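Local coordinates for protein NAD(P)H dehydrogenase (quinone) (Mycobacterium tuberculosis, PDB 1XDI) that uses NADH or NADPH to reduce quinones to quinols with the help of one bound FAD per subunit, and may contribute to resistance against reactive oxygen intermediates, at residues A[128-133]-A[142-147]; A[289-294]-A[306-311]; A[351-356]-A[363-368]; A[411-416]-A[432-437]. All coordinates share one frame; numbering follows the deposited sequence.

Contact 1. Residues A[128-133]-A[142-147]; sequences RHRIKA and EHEADV
Strands 129-134 and 140-145 form a beta hairpin in which His-129 with Ala-145 and Ile-131 with His-143 are hydrogen-bonded antiparallel pairs, alternating with the non-hydrogen-bonded pairs Arg-130 with Glu-144 and Lys-132 with Glu-142. Among the backbone bonds, Ile-131 N lies 2.7 Å from His-143 O and His-143 N lies 2.6 Å from Ile-131 O. The face carrying the second set of pairs is charged. Arg-130 reaches diagonally to Glu-142, its NH2 standing 3.1 Å from Glu-142 OE1 in a salt bridge to which NE adds a second bond. Both bonds are weak and bent, and the guanidinium and carboxylate planes stand 86° apart. The other arm of Arg-130, NH1, forms a salt bridge with Glu-144 OE2, an oxygen whose position is less certain, and the three residues make one network. A kink in the Glu-144 chain (chi2 -60°) turns its carboxylate aside, and its CB lies over one face of the Arg-128 guanidinium. At the edge of that guanidinium, Arg-128 NE donates to Asp-146 OD1 at 3.3 Å, meeting the oxygen from above the carboxylate plane. A water links Arg-128 O and Glu-144 OE1. On the opposite face Ile-131 CD1 touches Ala-145 CB at 4.0 Å. Ile-131 and Ala-145 rest on Val-6 of strand 3-8, in the FAD-binding sheet, while His-143 packs on Ile-113 of strand 111-114. His-129 is held at both ring nitrogens, by Asp-121 and by Thr-310 O ahead of strand 312-314, and Asp-146 OD2 accepts from Arg-4 N.

Contact 2. Residues A[289-294]-A[306-311]; sequences VGIQLG and RTLATG
Ile-291 and Ala-309 mark where two irregular segments come nearest, their CA atoms 6.4 Å apart, after Gly-290 has turned segment 289-294 with a positive phi of 93°. Everything that crosses is van der Waals contact. Ile-291 does most of it: CG1 lies beside the backbone N (chi1 -70°), and a second torsion near 180° stretches CD1 onward to Thr-307, where it comes to 3.7 Å from Thr-307 CB. The two side chains cross at about a right angle. Partway along the same branch, Ile-291 CG1 is 3.8 Å from Ala-309 CB and 4.2 Å from Leu-308 CD1, so three successive residues share this one isoleucine. Val-289 meets the methyl of Ala-309 as well, with Val-289 CG1 3.4 Å from Ala-309 CB. The contact thus ties together two parts of the long connection that runs from strand 277-279 to strand 312-314. Val-289 and Thr-307 both lean on Ile-312 of that last strand, at the edge of the parallel FAD-domain sheet, and Gly-311 is bonded through its backbone to Val-148 of the adjacent strand 147-150. Farther out, Arg-306 pairs with Asp-302 and donates to Ala-339 O at the end of helix 325-339 of the second subunit.

Contact 3. Residues A[351-356]-A[363-368]; sequences TVAATV and AAVGVP
Val-365 reaches from strand 361-366 across to the start of the neighbouring hairpin arm, and its side chain can be followed outward. CB lies 4.2 Å from Val-352 O. From there the CG1 branch does the touching: it comes to 3.3 Å from Val-352 O and is also close to Thr-351 O, so this methyl sits against two successive carbonyls. The same CG1 meets the methyl of Ala-353, with Val-365 CG1 and Ala-353 CB 4.1 Å apart. Farther along the same face the next contact is again between methyls, Thr-355 CG2 lying 3.7 Å from Ala-363 CB. Between these, Ala-354 and Ala-364 form an antiparallel hydrogen-bonded pair: Ala-354 N donates to Ala-364 O and Ala-364 N to Ala-354 O, both at 3.1 Å. The hairpin belongs to the dimerisation domain of the pyridine nucleotide-disulphide oxidoreductase family. Strand 361-366 ends at Gly-366, whose phi is positive (76°), and Pro-368 then takes the N-cap position of helix 369-374. The face with Ala-363 and Val-365 is covered by helix 423-436 through Ile-427, and Leu-447 of the third subunit packs against Ala-353. On the other face Ala-354 touches Leu-324, an FAD-binding residue, while Ala-364 packs on Tyr-220 and on Val-417 of the neighbouring strand 413-420.

Contact 4. Residues A[411-416]-A[432-437]; sequences GVVIGG and VAVQNR
Val-413 and Val-434 cross at about a right angle, touching methyl to methyl with Val-413 CG1 3.9 Å from Val-434 CG2. The preceding helix residue meets the same valine: Ala-433 CB lies 3.6 Å from Val-413 CB and close to both of its methyls, so the alanine methyl sits against the CB-H side of the valine. Val-434 has its CG1 anti to the backbone N (chi1 -176°), which lays that methyl against the strand backbone, 3.9 Å from Ile-414 O, while its CG2 approaches Gly-415 N. Here helix 423-436 lies on one face of the antiparallel sheet of the dimerisation domain; its part 432-436 runs at 143° to strand 413-416, the two axes 6.7 Å apart at their closest. That strand carries a classic beta bulge, Ile-414 and Gly-415 both facing Phe-405, and the CB of Ile-414 points away from the helix, its side chain packing on Phe-405 and Val-367. The helix closes in a Schellman motif at Arg-437, and Val-412 touches this turn: its CG1 lies 3.5 Å from Arg-437 CA and 3.7 Å from Arg-437 CB. Val-413 and Ala-433 also share Leu-443 of helix 440-444, and Arg-437 packs against Arg-437 of the fourth subunit.

Overall arrangement
Contacts 1 and 2 belong to the FAD-binding part of the chain, contacts 3 and 4 to the dimerisation domain; the centres of contacts 1 and 3 are about 37 Å apart. Each pair is joined directly. His-129 of contact 1 reaches segment 306-311 of contact 2, and Val-365 O with Gly-416 N links strands 361-366 and 413-420, which share one sheet, in contacts 3 and 4. Contact 1 is only partly buried and combines backbone pairing with salt bridges on its outer face. The other three are buried, with largely apolar side chains: contact 2 joins loops, contact 3 adds backbone pairing between strands, contact 4 sets helix on strand, and the last two meet the third subunit.

Contact 1. Residues A[128-133]-A[142-147]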
loop_
_atom_site.group_PDB
_atom_site.type_symbol
_atom_site.label_atom_id
_atom_site.label_comp_id
_atom_site.label_asym_id
_atom_site.label_seq_id
_atom_site.Cartn_x
_atom_site.Cartn_y
_atom_site.Cartn_z
ATOM N N ARG A 128 30.996 -26.279 -3.160
ATOM C CA ARG A 128 30.134 -27.439 -3.069
ATOM C C ARG A 128 30.523 -28.304 -1.878
ATOM O O ARG A 128 31.694 -28.594 -1.666
ATOM C CB ARG A 128 30.209 -28.232 -4.388
ATOM C CG ARG A 128 29.827 -29.711 -4.262
ATOM C CD ARG A 128 29.790 -30.472 -5.590
ATOM N NE ARG A 128 28.516 -30.305 -6.273
ATOM C CZ ARG A 128 28.029 -31.172 -7.160
ATOM N NH1 ARG A 128 28.730 -32.267 -7.458
ATOM N NH2 ARG A 128 26.850 -30.948 -7.753
ATOM N N HIS A 129 29.531 -28.733 -1.107
ATOM C CA HIS A 129 29.765 -29.535 0.083
ATOM C C HIS A 129 29.492 -30.997 -0.083
ATOM O O HIS A 129 29.011 -31.447 -1.124
ATOM C CB HIS A 129 28.920 -28.996 1.193
ATOM C CG HIS A 129 29.145 -27.544 1.425
ATOM N ND1 HIS A 129 30.362 -27.044 1.829
ATOM C CD2 HIS A 129 28.315 -26.479 1.323
ATOM C CE1 HIS A 129 30.272 -25.739 1.976
ATOM N NE2 HIS A 129 29.041 -25.372 1.678
ATOM N N ARG A 130 29.809 -31.750 0.959
ATOM C CA ARG A 130 29.616 -33.172 0.943
ATOM C C ARG A 130 29.018 -33.640 2.271
ATOM O O ARG A 130 29.534 -33.353 3.359
ATOM C CB ARG A 130 30.958 -33.846 0.675
ATOM C CG ARG A 130 30.850 -34.996 -0.290
ATOM C CD ARG A 130 32.137 -35.775 -0.500
ATOM N NE ARG A 130 31.696 -37.139 -0.771
ATOM C CZ ARG A 130 31.693 -37.709 -1.975
ATOM N NH1 ARG A 130 32.155 -37.030 -3.035
ATOM N NH2 ARG A 130 31.137 -38.921 -2.141
ATOM N N ILE A 131 27.916 -34.374 2.174
ATOM C CA ILE A 131 27.211 -34.872 3.348
ATOM C C ILE A 131 27.117 -36.380 3.379
ATOM O O ILE A 131 27.060 -37.006 2.330
ATOM C CB ILE A 131 25.844 -34.274 3.395
ATOM C CG1 ILE A 131 26.013 -32.776 3.680
ATOM C CG2 ILE A 131 24.981 -35.025 4.391
ATOM C CD1 ILE A 131 24.819 -31.945 3.293
ATOM N N LYS A 132 27.119 -36.962 4.583
ATOM C CA LYS A 132 27.044 -38.416 4.747
ATOM C C LYS A 132 25.810 -38.768 5.525
ATOM O O LYS A 132 25.562 -38.162 6.564
ATOM C CB LYS A 132 28.279 -38.930 5.506
ATOM C CG LYS A 132 28.112 -40.330 6.098
ATOM C CD LYS A 132 29.438 -40.959 6.488
ATOM C CE LYS A 132 29.984 -40.440 7.820
ATOM N NZ LYS A 132 31.338 -41.013 8.113
ATOM N N ALA A 133 25.031 -39.736 5.058
ATOM C CA ALA A 133 23.816 -40.110 5.801
ATOM C C ALA A 133 24.068 -41.451 6.420
ATOM O O ALA A 133 24.529 -42.347 5.747
ATOM C CB ALA A 133 22.603 -40.190 4.865
ATOM N N GLU A 142 26.872 -41.231 0.613
ATOM C CA GLU A 142 27.500 -39.901 0.632
ATOM C C GLU A 142 26.756 -39.043 -0.391
ATOM O O GLU A 142 26.267 -39.565 -1.375
ATOM C CB GLU A 142 29.016 -40.002 0.327
ATOM C CG GLU A 142 29.840 -40.163 1.606
ATOM C CD GLU A 142 31.315 -40.610 1.442
ATOM O OE1 GLU A 142 32.076 -40.066 0.597
ATOM O OE2 GLU A 142 31.713 -41.513 2.224
ATOM N N HIS A 143 26.629 -37.738 -0.149
ATOM C CA HIS A 143 25.882 -36.838 -1.050
ATOM C C HIS A 143 26.521 -35.446 -1.303
ATOM O O HIS A 143 26.975 -34.782 -0.370
ATOM C CB HIS A 143 24.460 -36.644 -0.476
ATOM C CG HIS A 143 23.692 -37.917 -0.291
ATOM N ND1 HIS A 143 22.569 -38.221 -1.036
ATOM C CD2 HIS A 143 23.863 -38.950 0.572
ATOM C CE1 HIS A 143 22.083 -39.382 -0.636
ATOM N NE2 HIS A 143 22.849 -39.848 0.336
ATOM N N GLU A 144 26.575 -34.993 -2.564
ATOM C CA GLU A 144 27.150 -33.687 -2.899
ATOM C C GLU A 144 26.090 -32.631 -2.653
ATOM O O GLU A 144 24.920 -32.895 -2.897
ATOM C CB GLU A 144 27.599 -33.638 -4.336
ATOM C CG GLU A 144 28.824 -34.540 -4.680
ATOM C CD GLU A 144 30.091 -34.162 -3.853
ATOM O OE1 GLU A 144 30.550 -32.986 -3.936
ATOM O OE2 GLU A 144 30.592 -35.059 -3.132
ATOM N N ALA A 145 26.521 -31.446 -2.208
ATOM C CA ALA A 145 25.564 -30.384 -1.923
ATOM C C ALA A 145 25.979 -28.969 -2.281
ATOM O O ALA A 145 26.918 -28.399 -1.750
ATOM C CB ALA A 145 25.180 -30.437 -0.415
ATOM N N ASP A 146 25.235 -28.446 -3.231
ATOM C CA ASP A 146 25.490 -27.108 -3.611
ATOM C C ASP A 146 24.994 -26.206 -2.468
ATOM O O ASP A 146 25.721 -25.351 -2.031
ATOM C CB ASP A 146 24.856 -26.860 -5.002
ATOM C CG ASP A 146 25.539 -27.659 -6.113
ATOM O OD1 ASP A 146 26.783 -27.533 -6.262
ATOM O OD2 ASP A 146 24.782 -28.392 -6.793
ATOM N N VAL A 147 23.802 -26.480 -1.953
ATOM C CA VAL A 147 23.182 -25.727 -0.878
ATOM C C VAL A 147 22.969 -26.685 0.290
ATOM O O VAL A 147 22.508 -27.839 0.088
ATOM C CB VAL A 147 21.840 -25.209 -1.358
ATOM C CG1 VAL A 147 21.204 -24.359 -0.318
ATOM C CG2 VAL A 147 22.009 -24.453 -2.670
HETATM O O HOH W 1 32.724 -31.154 -2.333
#

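Contact 2. Residues A[289-294]-A[306-311]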
loop_
_atom_site.group_PDB
_atom_site.type_symbol
_atom_site.label_atom_id
_atom_site.label_comp_id
_atom_site.label_asym_id
_atom_site.label_seq_id
_atom_site.Cartn_x
_atom_site.Cartn_y
_atom_site.Cartn_z
ATOM N N VAL A 289 33.815 -27.457 8.201
ATOM C CA VAL A 289 33.516 -26.380 7.316
ATOM C C VAL A 289 33.779 -24.970 7.875
ATOM O O VAL A 289 33.425 -23.962 7.243
ATOM C CB VAL A 289 32.089 -26.615 6.811
ATOM C CG1 VAL A 289 31.161 -25.459 7.162
ATOM C CG2 VAL A 289 32.160 -26.931 5.336
ATOM N N GLY A 290 34.429 -24.907 9.040
ATOM C CA GLY A 290 34.760 -23.632 9.652
ATOM C C GLY A 290 33.846 -22.971 10.684
ATOM O O GLY A 290 34.227 -21.993 11.328
ATOM N N ILE A 291 32.635 -23.485 10.828
ATOM C CA ILE A 291 31.690 -22.943 11.767
ATOM C C ILE A 291 32.050 -23.375 13.191
ATOM O O ILE A 291 32.654 -24.405 13.411
ATOM C CB ILE A 291 30.283 -23.419 11.417
ATOM C CG1 ILE A 291 29.819 -22.755 10.137
ATOM C CG2 ILE A 291 29.309 -23.118 12.523
ATOM C CD1 ILE A 291 28.534 -23.373 9.668
ATOM N N GLN A 292 31.717 -22.531 14.152
ATOM C CA GLN A 292 31.957 -22.809 15.556
ATOM C C GLN A 292 30.633 -22.407 16.200
ATOM O O GLN A 292 30.224 -21.247 16.100
ATOM C CB GLN A 292 33.137 -21.973 16.100
ATOM C CG GLN A 292 34.547 -22.499 15.710
ATOM C CD GLN A 292 34.791 -24.004 16.081
ATOM O OE1 GLN A 292 33.915 -24.674 16.653
ATOM N NE2 GLN A 292 35.986 -24.527 15.747
ATOM N N LEU A 293 29.944 -23.382 16.799
ATOM C CA LEU A 293 28.661 -23.120 17.445
ATOM C C LEU A 293 28.640 -21.837 18.315
ATOM O O LEU A 293 29.505 -21.616 19.169
ATOM C CB LEU A 293 28.265 -24.339 18.274
ATOM C CG LEU A 293 27.861 -25.467 17.333
ATOM C CD1 LEU A 293 27.721 -26.758 18.067
ATOM C CD2 LEU A 293 26.523 -25.101 16.678
ATOM N N GLY A 294 27.658 -20.979 18.085
ATOM C CA GLY A 294 27.573 -19.773 18.866
ATOM C C GLY A 294 26.957 -20.010 20.239
ATOM O O GLY A 294 26.606 -21.134 20.621
ATOM N N ARG A 306 21.369 -17.728 6.696
ATOM C CA ARG A 306 22.617 -18.394 6.416
ATOM C C ARG A 306 23.669 -18.374 7.490
ATOM O O ARG A 306 23.733 -17.468 8.314
ATOM C CB ARG A 306 23.195 -17.949 5.080
ATOM C CG ARG A 306 23.477 -16.598 5.004
ATOM C CD ARG A 306 23.531 -16.150 3.601
ATOM N NE ARG A 306 23.640 -14.748 3.833
ATOM C CZ ARG A 306 24.334 -13.907 3.116
ATOM N NH1 ARG A 306 24.997 -14.352 2.042
ATOM N NH2 ARG A 306 24.404 -12.646 3.539
ATOM N N THR A 307 24.430 -19.457 7.500
ATOM C CA THR A 307 25.491 -19.607 8.455
ATOM C C THR A 307 26.699 -18.828 7.925
ATOM O O THR A 307 26.682 -18.244 6.840
ATOM C CB THR A 307 25.892 -21.071 8.623
ATOM O OG1 THR A 307 26.438 -21.545 7.391
ATOM C CG2 THR A 307 24.692 -21.913 8.952
ATOM N N LEU A 308 27.750 -18.848 8.714
ATOM C CA LEU A 308 28.983 -18.150 8.430
ATOM C C LEU A 308 29.784 -18.852 7.313
ATOM O O LEU A 308 30.737 -18.281 6.761
ATOM C CB LEU A 308 29.770 -18.060 9.748
ATOM C CG LEU A 308 28.859 -17.970 11.017
ATOM C CD1 LEU A 308 27.848 -19.228 11.239
ATOM C CD2 LEU A 308 29.803 -17.818 12.245
ATOM N N ALA A 309 29.393 -20.083 6.979
ATOM C CA ALA A 309 30.030 -20.856 5.914
ATOM C C ALA A 309 29.183 -20.731 4.615
ATOM O O ALA A 309 27.968 -20.892 4.627
ATOM C CB ALA A 309 30.136 -22.291 6.350
ATOM N N THR A 310 29.805 -20.446 3.486
ATOM C CA THR A 310 29.016 -20.279 2.268
ATOM C C THR A 310 28.304 -21.532 1.806
ATOM O O THR A 310 28.714 -22.625 2.145
ATOM C CB THR A 310 29.852 -19.758 1.180
ATOM O OG1 THR A 310 30.993 -20.613 1.047
ATOM C CG2 THR A 310 30.256 -18.252 1.518
ATOM N N GLY A 311 27.224 -21.381 1.045
ATOM C CA GLY A 311 26.444 -22.540 0.668
ATOM C C GLY A 311 25.762 -23.163 1.901
ATOM O O GLY A 311 24.851 -23.995 1.739
#

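Contact 3. Residues A[351-356]-A[363-368]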
loop_
_atom_site.group_PDB
_atom_site.type_symbol
_atom_site.label_atom_id
_atom_site.label_comp_id
_atom_site.label_asym_id
_atom_site.label_seq_id
_atom_site.Cartn_x
_atom_site.Cartn_y
_atom_site.Cartn_z
ATOM N N THR A 351 7.023 -9.537 13.857
ATOM C CA THR A 351 5.888 -9.845 12.993
ATOM C C THR A 351 5.421 -11.259 13.353
ATOM O O THR A 351 4.304 -11.646 13.063
ATOM C CB THR A 351 6.244 -9.752 11.492
ATOM O OG1 THR A 351 7.337 -10.630 11.207
ATOM C CG2 THR A 351 6.585 -8.319 11.096
ATOM N N VAL A 352 6.291 -12.028 13.997
ATOM C CA VAL A 352 5.946 -13.370 14.455
ATOM C C VAL A 352 4.708 -13.283 15.323
ATOM O O VAL A 352 4.642 -12.404 16.196
ATOM C CB VAL A 352 7.039 -13.955 15.356
ATOM C CG1 VAL A 352 6.612 -15.285 15.948
ATOM C CG2 VAL A 352 8.253 -14.111 14.598
ATOM N N ALA A 353 3.743 -14.177 15.106
ATOM C CA ALA A 353 2.483 -14.218 15.876
ATOM C C ALA A 353 2.680 -15.432 16.743
ATOM O O ALA A 353 3.099 -16.458 16.237
ATOM C CB ALA A 353 1.300 -14.444 14.968
ATOM N N ALA A 354 2.413 -15.345 18.042
ATOM C CA ALA A 354 2.636 -16.519 18.866
ATOM C C ALA A 354 1.512 -16.730 19.904
ATOM O O ALA A 354 1.031 -15.759 20.535
ATOM C CB ALA A 354 3.977 -16.376 19.534
ATOM N N THR A 355 1.063 -17.973 20.073
ATOM C CA THR A 355 0.015 -18.196 21.046
ATOM C C THR A 355 0.411 -19.246 22.056
ATOM O O THR A 355 1.202 -20.115 21.736
ATOM C CB THR A 355 -1.289 -18.675 20.413
ATOM O OG1 THR A 355 -1.436 -20.070 20.686
ATOM C CG2 THR A 355 -1.322 -18.452 18.891
ATOM N N VAL A 356 -0.126 -19.137 23.275
ATOM C CA VAL A 356 0.099 -20.086 24.381
ATOM C C VAL A 356 -1.186 -20.858 24.343
ATOM O O VAL A 356 -2.244 -20.253 24.397
ATOM C CB VAL A 356 0.107 -19.394 25.789
ATOM C CG1 VAL A 356 0.148 -20.457 26.897
ATOM C CG2 VAL A 356 1.254 -18.468 25.936
ATOM N N ALA A 363 -2.780 -15.030 22.278
ATOM C CA ALA A 363 -1.932 -14.785 21.102
ATOM C C ALA A 363 -1.547 -13.302 21.087
ATOM O O ALA A 363 -2.321 -12.435 21.511
ATOM C CB ALA A 363 -2.684 -15.143 19.791
ATOM N N ALA A 364 -0.344 -13.028 20.598
ATOM C CA ALA A 364 0.124 -11.666 20.490
ATOM C C ALA A 364 0.992 -11.504 19.239
ATOM O O ALA A 364 1.422 -12.515 18.656
ATOM C CB ALA A 364 0.891 -11.331 21.665
ATOM N N VAL A 365 1.230 -10.245 18.824
ATOM C CA VAL A 365 2.073 -9.907 17.656
ATOM C C VAL A 365 2.534 -8.460 17.783
ATOM O O VAL A 365 1.757 -7.588 18.197
ATOM C CB VAL A 365 1.338 -9.873 16.286
ATOM C CG1 VAL A 365 2.227 -10.432 15.220
ATOM C CG2 VAL A 365 -0.017 -10.512 16.369
ATOM N N GLY A 366 3.771 -8.210 17.369
ATOM C CA GLY A 366 4.300 -6.867 17.379
ATOM C C GLY A 366 4.720 -6.279 18.710
ATOM O O GLY A 366 4.873 -6.990 19.704
ATOM N N VAL A 367 4.848 -4.952 18.734
ATOM C CA VAL A 367 5.320 -4.289 19.923
ATOM C C VAL A 367 4.550 -4.652 21.162
ATOM O O VAL A 367 3.344 -4.635 21.138
ATOM C CB VAL A 367 5.282 -2.748 19.777
ATOM C CG1 VAL A 367 5.919 -2.095 20.998
ATOM C CG2 VAL A 367 6.041 -2.308 18.534
ATOM N N PRO A 368 5.230 -5.003 22.257
ATOM C CA PRO A 368 4.461 -5.336 23.460
ATOM C C PRO A 368 3.881 -4.074 24.089
ATOM O O PRO A 368 4.410 -2.997 23.862
ATOM C CB PRO A 368 5.498 -5.990 24.365
ATOM C CG PRO A 368 6.419 -6.652 23.389
ATOM C CD PRO A 368 6.568 -5.608 22.303
#

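Contact 4. Residues A[411-416]-A[432-437]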
loop_
_atom_site.group_PDB
_atom_site.type_symbol
_atom_site.label_atom_id
_atom_site.label_comp_id
_atom_site.label_asym_id
_atom_site.label_seq_id
_atom_site.Cartn_x
_atom_site.Cartn_y
_atom_site.Cartn_z
ATOM N N GLY A 411 -1.393 5.822 12.154
ATOM C CA GLY A 411 -2.409 4.807 12.462
ATOM C C GLY A 411 -2.063 3.369 11.986
ATOM O O GLY A 411 -2.903 2.483 11.992
ATOM N N VAL A 412 -0.837 3.130 11.545
ATOM C CA VAL A 412 -0.453 1.818 11.084
ATOM C C VAL A 412 -0.410 0.815 12.241
ATOM O O VAL A 412 0.228 1.074 13.246
ATOM C CB VAL A 412 0.935 1.870 10.455
ATOM C CG1 VAL A 412 1.437 0.473 10.213
ATOM C CG2 VAL A 412 0.892 2.629 9.161
ATOM N N VAL A 413 -1.065 -0.340 12.084
ATOM C CA VAL A 413 -1.103 -1.373 13.119
ATOM C C VAL A 413 0.304 -1.890 13.405
ATOM O O VAL A 413 0.990 -2.263 12.460
ATOM C CB VAL A 413 -2.029 -2.539 12.690
ATOM C CG1 VAL A 413 -1.955 -3.665 13.682
ATOM C CG2 VAL A 413 -3.466 -2.058 12.640
ATOM N N ILE A 414 0.732 -1.923 14.678
ATOM C CA ILE A 414 2.077 -2.391 14.990
ATOM C C ILE A 414 2.133 -3.502 15.982
ATOM O O ILE A 414 3.221 -4.029 16.295
ATOM C CB ILE A 414 2.928 -1.347 15.622
ATOM C CG1 ILE A 414 2.304 -0.909 16.920
ATOM C CG2 ILE A 414 3.052 -0.170 14.753
ATOM C CD1 ILE A 414 3.200 0.063 17.618
ATOM N N GLY A 415 0.969 -3.832 16.540
ATOM C CA GLY A 415 0.910 -4.922 17.506
ATOM C C GLY A 415 -0.534 -5.207 17.787
ATOM O O GLY A 415 -1.394 -4.446 17.361
ATOM N N GLY A 416 -0.799 -6.313 18.480
ATOM C CA GLY A 416 -2.157 -6.698 18.845
ATOM C C GLY A 416 -2.001 -7.864 19.791
ATOM O O GLY A 416 -0.970 -8.532 19.737
ATOM N N VAL A 432 -1.237 -9.934 9.691
ATOM C CA VAL A 432 -1.285 -9.385 8.332
ATOM C C VAL A 432 -1.121 -7.875 8.433
ATOM O O VAL A 432 -0.255 -7.302 7.767
ATOM C CB VAL A 432 -2.603 -9.719 7.594
ATOM C CG1 VAL A 432 -2.652 -9.042 6.218
ATOM C CG2 VAL A 432 -2.643 -11.162 7.353
ATOM N N ALA A 433 -1.932 -7.235 9.268
ATOM C CA ALA A 433 -1.821 -5.788 9.452
ATOM C C ALA A 433 -0.368 -5.388 9.883
ATOM O O ALA A 433 0.249 -4.468 9.311
ATOM C CB ALA A 433 -2.837 -5.321 10.496
ATOM N N VAL A 434 0.191 -6.070 10.860
ATOM C CA VAL A 434 1.506 -5.683 11.274
ATOM C C VAL A 434 2.511 -5.875 10.147
ATOM O O VAL A 434 3.176 -4.932 9.704
ATOM C CB VAL A 434 1.895 -6.459 12.470
ATOM C CG1 VAL A 434 3.158 -6.014 12.938
ATOM C CG2 VAL A 434 0.892 -6.268 13.528
ATOM N N GLN A 435 2.634 -7.107 9.667
ATOM C CA GLN A 435 3.539 -7.424 8.555
ATOM C C GLN A 435 3.277 -6.559 7.299
ATOM O O GLN A 435 4.169 -6.422 6.455
ATOM C CB GLN A 435 3.413 -8.913 8.166
ATOM C CG GLN A 435 4.144 -9.345 6.888
ATOM C CD GLN A 435 5.532 -9.960 7.150
ATOM O OE1 GLN A 435 5.941 -10.111 8.295
ATOM N NE2 GLN A 435 6.252 -10.320 6.079
ATOM N N ASN A 436 2.101 -5.950 7.149
ATOM C CA ASN A 436 1.891 -5.186 5.917
ATOM C C ASN A 436 1.561 -3.700 6.069
ATOM O O ASN A 436 1.109 -3.006 5.110
ATOM C CB ASN A 436 0.846 -5.905 5.040
ATOM C CG ASN A 436 1.349 -7.278 4.544
ATOM O OD1 ASN A 436 2.412 -7.378 3.899
ATOM N ND2 ASN A 436 0.603 -8.333 4.865
ATOM N N ARG A 437 1.846 -3.218 7.281
ATOM C CA ARG A 437 1.620 -1.835 7.649
ATOM C C ARG A 437 0.231 -1.420 7.231
ATOM O O ARG A 437 0.047 -0.446 6.507
ATOM C CB ARG A 437 2.635 -0.946 6.963
ATOM C CG ARG A 437 4.077 -1.412 7.066
ATOM C CD ARG A 437 4.936 -0.165 6.979
ATOM N NE ARG A 437 4.344 0.774 6.022
ATOM C CZ ARG A 437 4.694 0.857 4.738
ATOM N NH1 ARG A 437 5.639 0.076 4.238
ATOM N NH2 ARG A 437 4.087 1.723 3.949
#